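Local coordinates for CytC3 (Streptomyces, PDB 3GJA), which is a nonheme iron halogenase related to phytanoyl-CoA dioxygenase, and probably chlorinates an unactivated carbon of a carrier-bound amino acid, at residues A[96-101]-A[289-294]; A[107-112]-A[250-255]; A[158-163]-A[243-248]; A[261-266]-A[295-300]. All coordinates share one frame; numbering follows the deposited sequence.

Contact 1: residues A[96-101]-A[289-294]; sequences RNLLCW and VLTSGV
C100 and V289 form the antiparallel, hydrogen-bonded pair at the compact end of this contact. C100 N meets V289 O at 2.7 Å and V289 N meets C100 O at 3.0 Å. Further along, T291 N bonds to L98 O at 2.8 Å. On the face carrying C100 and V289, C100 CB lies 4.0 Å from the T291 CG2 methyl, and I81 and M82 of helix 75-82 close over this buried layer. On the other face L99 CD1 leans against L290 CB at 4.1 Å. The short strand 289-290 is thereby added next to strand 98-108, as an outermost strand of the six-stranded antiparallel sheet of the barrel. Toward G293 a side chain adds to the backbone bonds. N97, with CG anti to its carbonyl carbon (chi1 -66°), brings OD1 to V294 N at 2.8 Å; the bond is nearly straight (163°) but arrives from above the plane of the side-chain carbonyl. With N97 cut back to alanine, V294 N would probably lose its acceptor, and the chain after G293 would be less tightly held. At this exposed end the R96 guanidinium leads away from 289-294, and V294 CB likewise points away from 96-101.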
# COMPACT_ATOMS: atom_id res chain seq x y z
N ARG A 96 -7.83 -11.56 9.49
CA ARG A 96 -8.10 -12.20 8.20
C ARG A 96 -9.24 -11.60 7.38
O ARG A 96 -9.39 -11.93 6.21
CB ARG A 96 -8.34 -13.70 8.39
CG ARG A 96 -7.07 -14.51 8.40
CD ARG A 96 -6.20 -14.18 9.59
NE ARG A 96 -4.98 -14.98 9.62
CZ ARG A 96 -4.14 -15.04 10.65
NH1 ARG A 96 -4.39 -14.34 11.76
NH2 ARG A 96 -3.06 -15.79 10.58
N ASN A 97 -10.04 -10.73 7.98
CA ASN A 97 -11.10 -10.08 7.22
C ASN A 97 -10.45 -8.80 6.70
O ASN A 97 -10.64 -7.72 7.25
CB ASN A 97 -12.31 -9.78 8.12
CG ASN A 97 -12.99 -11.04 8.62
OD1 ASN A 97 -13.17 -12.01 7.88
ND2 ASN A 97 -13.38 -11.04 9.89
N LEU A 98 -9.66 -8.96 5.63
CA LEU A 98 -8.89 -7.87 5.03
C LEU A 98 -9.44 -7.12 3.83
O LEU A 98 -9.92 -7.72 2.87
CB LEU A 98 -7.51 -8.38 4.62
CG LEU A 98 -6.36 -8.36 5.61
CD1 LEU A 98 -5.10 -8.83 4.87
CD2 LEU A 98 -6.16 -6.95 6.16
N LEU A 99 -9.27 -5.81 3.88
CA LEU A 99 -9.69 -4.90 2.82
C LEU A 99 -8.47 -4.16 2.25
O LEU A 99 -7.64 -3.64 3.01
CB LEU A 99 -10.65 -3.86 3.42
CG LEU A 99 -12.10 -3.71 2.96
CD1 LEU A 99 -12.76 -5.05 2.76
CD2 LEU A 99 -12.83 -2.87 4.01
N CYS A 100 -8.33 -4.16 0.93
CA CYS A 100 -7.25 -3.42 0.28
C CYS A 100 -7.99 -2.20 -0.25
O CYS A 100 -8.74 -2.29 -1.21
CB CYS A 100 -6.64 -4.18 -0.90
SG CYS A 100 -5.42 -3.18 -1.83
N TRP A 101 -7.78 -1.05 0.39
CA TRP A 101 -8.50 0.15 -0.02
C TRP A 101 -7.72 1.07 -0.97
O TRP A 101 -8.27 2.05 -1.46
CB TRP A 101 -8.93 0.93 1.21
CG TRP A 101 -7.79 1.55 1.92
CD1 TRP A 101 -6.91 0.94 2.76
CD2 TRP A 101 -7.37 2.91 1.81
NE1 TRP A 101 -5.96 1.84 3.18
CE2 TRP A 101 -6.23 3.06 2.62
CE3 TRP A 101 -7.86 4.03 1.12
CZ2 TRP A 101 -5.55 4.28 2.75
CZ3 TRP A 101 -7.18 5.24 1.24
CH2 TRP A 101 -6.04 5.35 2.05
N VAL A 289 -11.31 -3.70 -1.79
CA VAL A 289 -11.29 -5.11 -2.14
C VAL A 289 -11.14 -6.00 -0.92
O VAL A 289 -10.21 -5.85 -0.13
CB VAL A 289 -10.13 -5.42 -3.12
CG1 VAL A 289 -10.03 -6.92 -3.36
CG2 VAL A 289 -10.35 -4.68 -4.43
N LEU A 290 -12.08 -6.93 -0.77
CA LEU A 290 -12.05 -7.88 0.33
C LEU A 290 -11.12 -8.99 -0.16
O LEU A 290 -11.48 -9.75 -1.05
CB LEU A 290 -13.46 -8.45 0.58
CG LEU A 290 -13.87 -9.04 1.94
CD1 LEU A 290 -14.50 -10.40 1.71
CD2 LEU A 290 -12.69 -9.15 2.87
N THR A 291 -9.93 -9.07 0.42
CA THR A 291 -8.94 -10.05 -0.01
C THR A 291 -8.96 -11.37 0.75
O THR A 291 -8.31 -12.33 0.35
CB THR A 291 -7.53 -9.46 0.10
OG1 THR A 291 -7.17 -9.33 1.48
CG2 THR A 291 -7.47 -8.10 -0.56
N SER A 292 -9.70 -11.41 1.85
CA SER A 292 -9.79 -12.61 2.66
C SER A 292 -10.91 -12.48 3.67
O SER A 292 -11.40 -11.38 3.92
CB SER A 292 -8.47 -12.85 3.38
OG SER A 292 -8.09 -11.69 4.09
N GLY A 293 -11.32 -13.60 4.25
CA GLY A 293 -12.40 -13.57 5.22
C GLY A 293 -13.73 -13.13 4.62
O GLY A 293 -14.05 -13.46 3.48
N VAL A 294 -14.51 -12.39 5.40
CA VAL A 294 -15.82 -11.91 4.96
C VAL A 294 -16.02 -10.50 5.47
O VAL A 294 -15.31 -10.05 6.36
CB VAL A 294 -16.97 -12.76 5.55
CG1 VAL A 294 -16.93 -14.18 4.99
CG2 VAL A 294 -16.86 -12.78 7.08

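Contact 2: residues A[107-112]-A[250-255]; sequences PKYQGD and TDYRMG
K108 and R253 are joined by both backbone bonds of an antiparallel hydrogen-bonded pair, K108 N to R253 O at 2.9 Å and R253 N to K108 O at 3.0 Å, which ties the end of strand 98-108 to the start of strand 253-262. Just beyond, a type II turn from Y109 to D112 is braced by D112 OD2, which accepts from Y109 N. Apolar contacts lie on the side of P107 and M254. M254, bent at chi2 (60°) and chi3 (73°), folds its methyl back so that CE presses tightly on P107 CG at 3.5 Å. Next to them the Y109 and Y252 side chains run side by side, Y109 CE1 coming within 3.3 Å of Y252 CB; the Y252 hydroxyl bonds to W41. Cationic groups gather on the face of K108 and R253. K108 CD lies over one face of the guanidinium, 3.3 Å from R253 NH2, and K108 NZ follows 4.0 Å from that same NH2. Both nitrogens donate to one water and to G161 O, while NZ also bonds to L243 O and R253 NH1 to F106 O. The two positive ends thus converge on shared oxygens, which are likely to draw and fix both cations.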
# COMPACT_ATOMS: atom_id res chain seq x y z
N PRO A 107 7.83 6.07 -7.60
CA PRO A 107 9.04 6.08 -8.42
C PRO A 107 10.09 6.98 -7.78
O PRO A 107 9.77 7.84 -6.96
CB PRO A 107 8.55 6.66 -9.76
CG PRO A 107 7.04 6.43 -9.72
CD PRO A 107 6.72 6.73 -8.29
N LYS A 108 11.34 6.77 -8.14
CA LYS A 108 12.42 7.60 -7.63
C LYS A 108 13.46 7.65 -8.73
O LYS A 108 13.89 6.61 -9.23
CB LYS A 108 13.01 7.04 -6.34
CG LYS A 108 13.82 8.07 -5.58
CD LYS A 108 13.75 7.83 -4.09
CE LYS A 108 14.32 9.00 -3.31
NZ LYS A 108 14.18 8.76 -1.85
N TYR A 109 13.85 8.86 -9.12
CA TYR A 109 14.80 9.04 -10.20
C TYR A 109 16.02 9.82 -9.74
O TYR A 109 15.98 10.50 -8.70
CB TYR A 109 14.12 9.77 -11.35
CG TYR A 109 12.89 9.05 -11.86
CD1 TYR A 109 13.01 7.84 -12.54
CD2 TYR A 109 11.60 9.55 -11.63
CE1 TYR A 109 11.89 7.13 -12.99
CE2 TYR A 109 10.46 8.85 -12.08
CZ TYR A 109 10.62 7.64 -12.75
OH TYR A 109 9.54 6.91 -13.20
N GLN A 110 17.08 9.73 -10.52
CA GLN A 110 18.34 10.41 -10.23
C GLN A 110 18.06 11.89 -9.96
O GLN A 110 17.32 12.54 -10.70
CB GLN A 110 19.29 10.23 -11.42
CG GLN A 110 20.70 10.77 -11.23
CD GLN A 110 20.79 12.26 -11.45
OE1 GLN A 110 20.12 12.81 -12.33
NE2 GLN A 110 21.62 12.93 -10.66
N GLY A 111 18.62 12.40 -8.87
CA GLY A 111 18.42 13.80 -8.53
C GLY A 111 17.42 13.99 -7.41
O GLY A 111 17.48 14.98 -6.69
N ASP A 112 16.48 13.05 -7.26
CA ASP A 112 15.48 13.16 -6.21
C ASP A 112 16.20 13.20 -4.87
O ASP A 112 17.13 12.44 -4.62
CB ASP A 112 14.50 11.99 -6.25
CG ASP A 112 13.54 12.05 -7.45
OD1 ASP A 112 13.60 13.05 -8.21
OD2 ASP A 112 12.73 11.11 -7.63
N THR A 250 19.59 6.21 -15.62
CA THR A 250 18.81 5.11 -16.17
C THR A 250 18.40 4.14 -15.06
O THR A 250 17.62 3.22 -15.29
CB THR A 250 19.61 4.32 -17.21
OG1 THR A 250 20.83 3.88 -16.63
CG2 THR A 250 19.91 5.20 -18.43
N ASP A 251 18.93 4.37 -13.86
CA ASP A 251 18.62 3.49 -12.74
C ASP A 251 17.47 4.04 -11.90
O ASP A 251 17.68 4.67 -10.88
CB ASP A 251 19.87 3.30 -11.87
CG ASP A 251 19.59 2.54 -10.57
OD1 ASP A 251 18.64 1.73 -10.55
OD2 ASP A 251 20.33 2.75 -9.58
N TYR A 252 16.24 3.81 -12.35
CA TYR A 252 15.09 4.29 -11.60
C TYR A 252 14.62 3.22 -10.63
O TYR A 252 14.76 2.03 -10.89
CB TYR A 252 13.94 4.65 -12.53
CG TYR A 252 13.26 3.45 -13.14
CD1 TYR A 252 13.75 2.87 -14.31
CD2 TYR A 252 12.15 2.87 -12.53
CE1 TYR A 252 13.15 1.74 -14.86
CE2 TYR A 252 11.54 1.74 -13.07
CZ TYR A 252 12.04 1.18 -14.23
OH TYR A 252 11.44 0.07 -14.77
N ARG A 253 14.07 3.66 -9.51
CA ARG A 253 13.56 2.73 -8.53
C ARG A 253 12.04 2.82 -8.57
O ARG A 253 11.47 3.91 -8.58
CB ARG A 253 14.09 3.10 -7.14
CG ARG A 253 13.41 2.35 -6.03
CD ARG A 253 12.24 3.16 -5.50
NE ARG A 253 12.59 3.90 -4.29
CZ ARG A 253 11.79 4.77 -3.68
NH1 ARG A 253 10.57 5.01 -4.17
NH2 ARG A 253 12.18 5.36 -2.56
N MET A 254 11.39 1.66 -8.61
CA MET A 254 9.93 1.64 -8.65
C MET A 254 9.36 0.77 -7.55
O MET A 254 9.63 -0.43 -7.48
CB MET A 254 9.43 1.14 -10.00
CG MET A 254 7.91 1.24 -10.17
SD MET A 254 7.30 2.95 -10.02
CE MET A 254 7.87 3.62 -11.57
N GLY A 255 8.57 1.39 -6.69
CA GLY A 255 7.93 0.66 -5.61
C GLY A 255 6.42 0.67 -5.83
O GLY A 255 5.86 1.66 -6.30
O HOH W 1 11.33 8.15 -1.04

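Contact 3: residues A[158-163]-A[243-248]; sequences EQNGCL and LPHTGS
Q159, its CG anti to the backbone N (chi1 -176°) and its chain extended beyond, is laid alongside G247, so that Q159 CG rests 3.3 Å from G247 CA. In H245 the same trans setting of chi1 (-176°) sets the imidazole against the opposing turn, where N160 CA stands over one ring face in a CH-pi contact, 4.2 Å from the centroid. The ring is fixed at two nitrogens: H245 ND1 accepts from G247 N, and NE2 bonds to the carbonyl of D251. Two direct backbone bonds hold the loops together, T246 N to Q159 O at 2.9 Å and, at the other end, L243 N to C162 O at 3.1 Å. Between them G161 CA comes within 3.1 Å of L243 O, and a beta carbon on G161 would collide with that oxygen. L243 supplies the apolar part: its CD1 touches E158 CB at 3.7 Å and also reaches C162 SG. Water bridges the outer side. One molecule donates to E158 O and P244 O while accepting from T246 OG1; a second donates to Q159 OE1 and accepts from S248 N. The type I turn from E158 to G161 is thus packed against the irregular loop following strand 240-242, an arrangement of turn on loop at one end of the antiparallel barrel in this cupin-clan, phytanoyl-CoA dioxygenase-like fold.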
# COMPACT_ATOMS: atom_id res chain seq x y z
N GLU A 158 20.52 1.75 -1.69
CA GLU A 158 20.89 2.99 -1.03
C GLU A 158 21.20 4.02 -2.11
O GLU A 158 20.83 5.18 -1.99
CB GLU A 158 22.11 2.79 -0.14
CG GLU A 158 21.81 1.99 1.11
CD GLU A 158 22.97 1.97 2.08
OE1 GLU A 158 23.34 3.06 2.58
OE2 GLU A 158 23.52 0.88 2.33
N GLN A 159 21.85 3.57 -3.17
CA GLN A 159 22.19 4.46 -4.28
C GLN A 159 20.92 4.98 -4.96
O GLN A 159 20.90 6.10 -5.45
CB GLN A 159 23.07 3.74 -5.30
CG GLN A 159 23.54 4.66 -6.41
CD GLN A 159 24.67 4.06 -7.24
OE1 GLN A 159 24.46 3.17 -8.06
NE2 GLN A 159 25.88 4.56 -7.01
N ASN A 160 19.89 4.14 -4.97
CA ASN A 160 18.56 4.41 -5.56
C ASN A 160 17.65 5.31 -4.73
O ASN A 160 16.58 5.71 -5.21
CB ASN A 160 17.78 3.10 -5.77
CG ASN A 160 17.72 2.71 -7.19
OD1 ASN A 160 18.07 3.51 -8.07
ND2 ASN A 160 17.27 1.50 -7.46
N GLY A 161 18.02 5.55 -3.48
CA GLY A 161 17.20 6.36 -2.60
C GLY A 161 16.19 5.51 -1.84
O GLY A 161 15.02 5.90 -1.69
N CYS A 162 16.63 4.35 -1.35
CA CYS A 162 15.75 3.44 -0.62
C CYS A 162 15.21 4.03 0.68
O CYS A 162 15.76 4.98 1.23
CB CYS A 162 16.48 2.14 -0.28
SG CYS A 162 17.80 2.34 0.96
N LEU A 163 14.13 3.43 1.17
CA LEU A 163 13.49 3.87 2.40
C LEU A 163 14.40 3.59 3.59
O LEU A 163 15.33 2.78 3.52
CB LEU A 163 12.16 3.12 2.59
CG LEU A 163 11.14 3.21 1.44
CD1 LEU A 163 10.02 2.20 1.66
CD2 LEU A 163 10.59 4.63 1.33
N LEU A 243 16.63 7.99 1.54
CA LEU A 243 17.89 8.52 1.04
C LEU A 243 17.68 9.22 -0.30
O LEU A 243 16.68 9.00 -0.98
CB LEU A 243 18.89 7.38 0.86
CG LEU A 243 19.48 6.71 2.10
CD1 LEU A 243 20.20 5.44 1.70
CD2 LEU A 243 20.47 7.67 2.80
N PRO A 244 18.62 10.10 -0.68
CA PRO A 244 18.50 10.79 -1.97
C PRO A 244 18.92 9.79 -3.03
O PRO A 244 19.54 8.78 -2.71
CB PRO A 244 19.49 11.94 -1.84
CG PRO A 244 20.57 11.34 -0.99
CD PRO A 244 19.76 10.63 0.09
N HIS A 245 18.58 10.05 -4.28
CA HIS A 245 18.95 9.15 -5.36
C HIS A 245 20.25 9.67 -5.96
O HIS A 245 20.24 10.69 -6.65
CB HIS A 245 17.86 9.11 -6.42
CG HIS A 245 18.12 8.14 -7.53
ND1 HIS A 245 19.35 8.03 -8.14
CD2 HIS A 245 17.30 7.28 -8.17
CE1 HIS A 245 19.27 7.14 -9.12
NE2 HIS A 245 18.04 6.67 -9.15
N THR A 246 21.34 8.97 -5.70
CA THR A 246 22.65 9.37 -6.20
C THR A 246 23.24 8.42 -7.23
O THR A 246 24.47 8.36 -7.38
CB THR A 246 23.66 9.48 -5.03
OG1 THR A 246 23.75 8.22 -4.37
CG2 THR A 246 23.20 10.53 -4.01
N GLY A 247 22.39 7.68 -7.93
CA GLY A 247 22.85 6.73 -8.93
C GLY A 247 22.82 7.24 -10.36
O GLY A 247 22.86 8.44 -10.59
N SER A 248 22.74 6.34 -11.33
CA SER A 248 22.70 6.77 -12.73
C SER A 248 21.29 7.18 -13.12
O SER A 248 20.31 6.77 -12.48
CB SER A 248 23.20 5.66 -13.65
OG SER A 248 22.25 4.61 -13.71
O HOH W 2 21.94 7.65 -2.29
O HOH W 3 22.57 3.77 -10.16

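Contact 4: residues A[261-266]-A[295-300]; sequences VPTQVQ and DEYGHN
V265 O is gripped by two side chains of 295-300: N300 ND2 reaches it at 2.7 Å along an almost straight bond (177°) in the carbonyl plane, and H299 NE2 adds a weak one at 3.1 Å. V265 is the last residue of a type I turn from P262, at the end of strand 253-262, and the loop after strand 289-290 wraps round that turn. H299 gives its stronger bond to T263 O, 2.9 Å from NE2; a water also donates to T263 O. The imidazole gets there with CG between the backbone N and the carbonyl carbon (chi1 58°), and is sandwiched: Q266 CG covers one face, 3.7 Å from H299 CE1, and Y297 CB the opposite one. A leucine in place of H299 would probably leave T263 O without its only side-chain donor from this loop and loosen the hold on the turn. The Y297 ring faces Q264, whose CA stands over its centre, 3.8 Å from the centroid. D295 shapes the loop through an Asx turn, OD1 accepting from Y297 N at 2.9 Å. OD1 of N300 takes the backbone N-H of V267 and lies 3.3 Å from Q266 CA.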
# COMPACT_ATOMS: atom_id res chain seq x y z
N VAL A 261 -6.58 -2.55 5.45
CA VAL A 261 -7.30 -2.17 6.64
C VAL A 261 -8.38 -3.24 6.88
O VAL A 261 -8.96 -3.77 5.93
CB VAL A 261 -7.92 -0.77 6.41
CG1 VAL A 261 -9.33 -0.90 5.84
CG2 VAL A 261 -7.88 0.02 7.68
N PRO A 262 -8.63 -3.60 8.15
CA PRO A 262 -9.66 -4.61 8.44
C PRO A 262 -11.05 -4.08 8.09
O PRO A 262 -11.25 -2.87 8.04
CB PRO A 262 -9.48 -4.89 9.93
CG PRO A 262 -8.96 -3.60 10.45
CD PRO A 262 -7.95 -3.20 9.39
N THR A 263 -11.99 -4.99 7.84
CA THR A 263 -13.37 -4.64 7.47
C THR A 263 -14.11 -3.63 8.36
O THR A 263 -14.95 -2.87 7.90
CB THR A 263 -14.25 -5.91 7.37
OG1 THR A 263 -14.08 -6.71 8.55
CG2 THR A 263 -13.87 -6.74 6.15
N GLN A 264 -13.80 -3.66 9.65
CA GLN A 264 -14.43 -2.76 10.61
C GLN A 264 -14.07 -1.31 10.34
O GLN A 264 -14.72 -0.39 10.85
CB GLN A 264 -13.97 -3.15 12.01
CG GLN A 264 -12.88 -4.21 11.97
CD GLN A 264 -11.69 -3.82 12.80
OE1 GLN A 264 -10.72 -4.56 12.89
NE2 GLN A 264 -11.77 -2.66 13.43
N VAL A 265 -13.03 -1.09 9.54
CA VAL A 265 -12.59 0.26 9.23
C VAL A 265 -13.39 0.90 8.10
O VAL A 265 -13.75 0.23 7.12
CB VAL A 265 -11.10 0.28 8.86
CG1 VAL A 265 -10.67 1.69 8.44
CG2 VAL A 265 -10.28 -0.20 10.05
N GLN A 266 -13.65 2.19 8.23
CA GLN A 266 -14.38 2.91 7.20
C GLN A 266 -13.42 3.60 6.23
O GLN A 266 -12.51 4.33 6.64
CB GLN A 266 -15.31 3.94 7.83
CG GLN A 266 -16.35 3.34 8.74
CD GLN A 266 -17.44 4.34 9.08
OE1 GLN A 266 -18.25 4.70 8.23
NE2 GLN A 266 -17.44 4.80 10.32
N ASP A 295 -17.03 -9.82 4.93
CA ASP A 295 -17.33 -8.46 5.34
C ASP A 295 -18.68 -8.40 6.04
O ASP A 295 -19.73 -8.41 5.40
CB ASP A 295 -17.33 -7.53 4.13
CG ASP A 295 -17.73 -6.10 4.48
OD1 ASP A 295 -17.63 -5.74 5.67
OD2 ASP A 295 -18.14 -5.35 3.58
N GLU A 296 -18.63 -8.35 7.37
CA GLU A 296 -19.82 -8.29 8.21
C GLU A 296 -20.31 -6.86 8.39
O GLU A 296 -21.18 -6.62 9.22
CB GLU A 296 -19.52 -8.86 9.60
CG GLU A 296 -19.04 -10.29 9.61
CD GLU A 296 -18.24 -10.61 10.86
OE1 GLU A 296 -17.08 -10.14 10.95
OE2 GLU A 296 -18.77 -11.32 11.75
N TYR A 297 -19.76 -5.92 7.63
CA TYR A 297 -20.15 -4.53 7.78
C TYR A 297 -20.89 -3.87 6.63
O TYR A 297 -21.93 -3.25 6.84
CB TYR A 297 -18.93 -3.67 8.13
CG TYR A 297 -18.32 -4.06 9.45
CD1 TYR A 297 -17.49 -5.17 9.57
CD2 TYR A 297 -18.62 -3.34 10.61
CE1 TYR A 297 -16.98 -5.56 10.80
CE2 TYR A 297 -18.12 -3.72 11.85
CZ TYR A 297 -17.31 -4.82 11.94
OH TYR A 297 -16.80 -5.19 13.16
N GLY A 298 -20.36 -3.96 5.42
CA GLY A 298 -21.04 -3.34 4.30
C GLY A 298 -21.08 -1.81 4.34
O GLY A 298 -21.84 -1.20 3.58
N HIS A 299 -20.27 -1.18 5.19
CA HIS A 299 -20.26 0.28 5.26
C HIS A 299 -19.26 0.94 4.31
O HIS A 299 -19.12 2.17 4.30
CB HIS A 299 -19.99 0.75 6.69
CG HIS A 299 -18.71 0.25 7.27
ND1 HIS A 299 -18.43 0.30 8.62
CD2 HIS A 299 -17.62 -0.31 6.69
CE1 HIS A 299 -17.23 -0.21 8.84
NE2 HIS A 299 -16.71 -0.58 7.69
N ASN A 300 -18.58 0.14 3.50
CA ASN A 300 -17.60 0.66 2.54
C ASN A 300 -18.00 0.33 1.11
O ASN A 300 -18.73 -0.63 0.87
CB ASN A 300 -16.22 0.04 2.78
CG ASN A 300 -15.57 0.52 4.05
OD1 ASN A 300 -15.55 1.72 4.32
ND2 ASN A 300 -15.02 -0.40 4.82
O HOH W 4 -16.19 -8.63 8.71
O HOH W 5 -15.90 -3.39 5.51

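The contacts form two groups at opposite sides of the chain's centre. Contacts 1 and 4 have centres about 9 Å apart and touch through backbone bonds; contacts 2 and 3, about 8 Å apart, meet through K108 with L243 and D251 with H245. Between the groups, centres lie about 31 to 38 Å apart. Strands 98-108 and 253-262, neighbours in the sheet, span this distance: the first serves contacts 1 and 2, the second contacts 2 and 4. Along the chain, contact 3 falls within contact 2 and both within contact 1, while contacts 1 and 4 interlock. An edge strand and loops thus join one end of this strand pair, loops and turns the other.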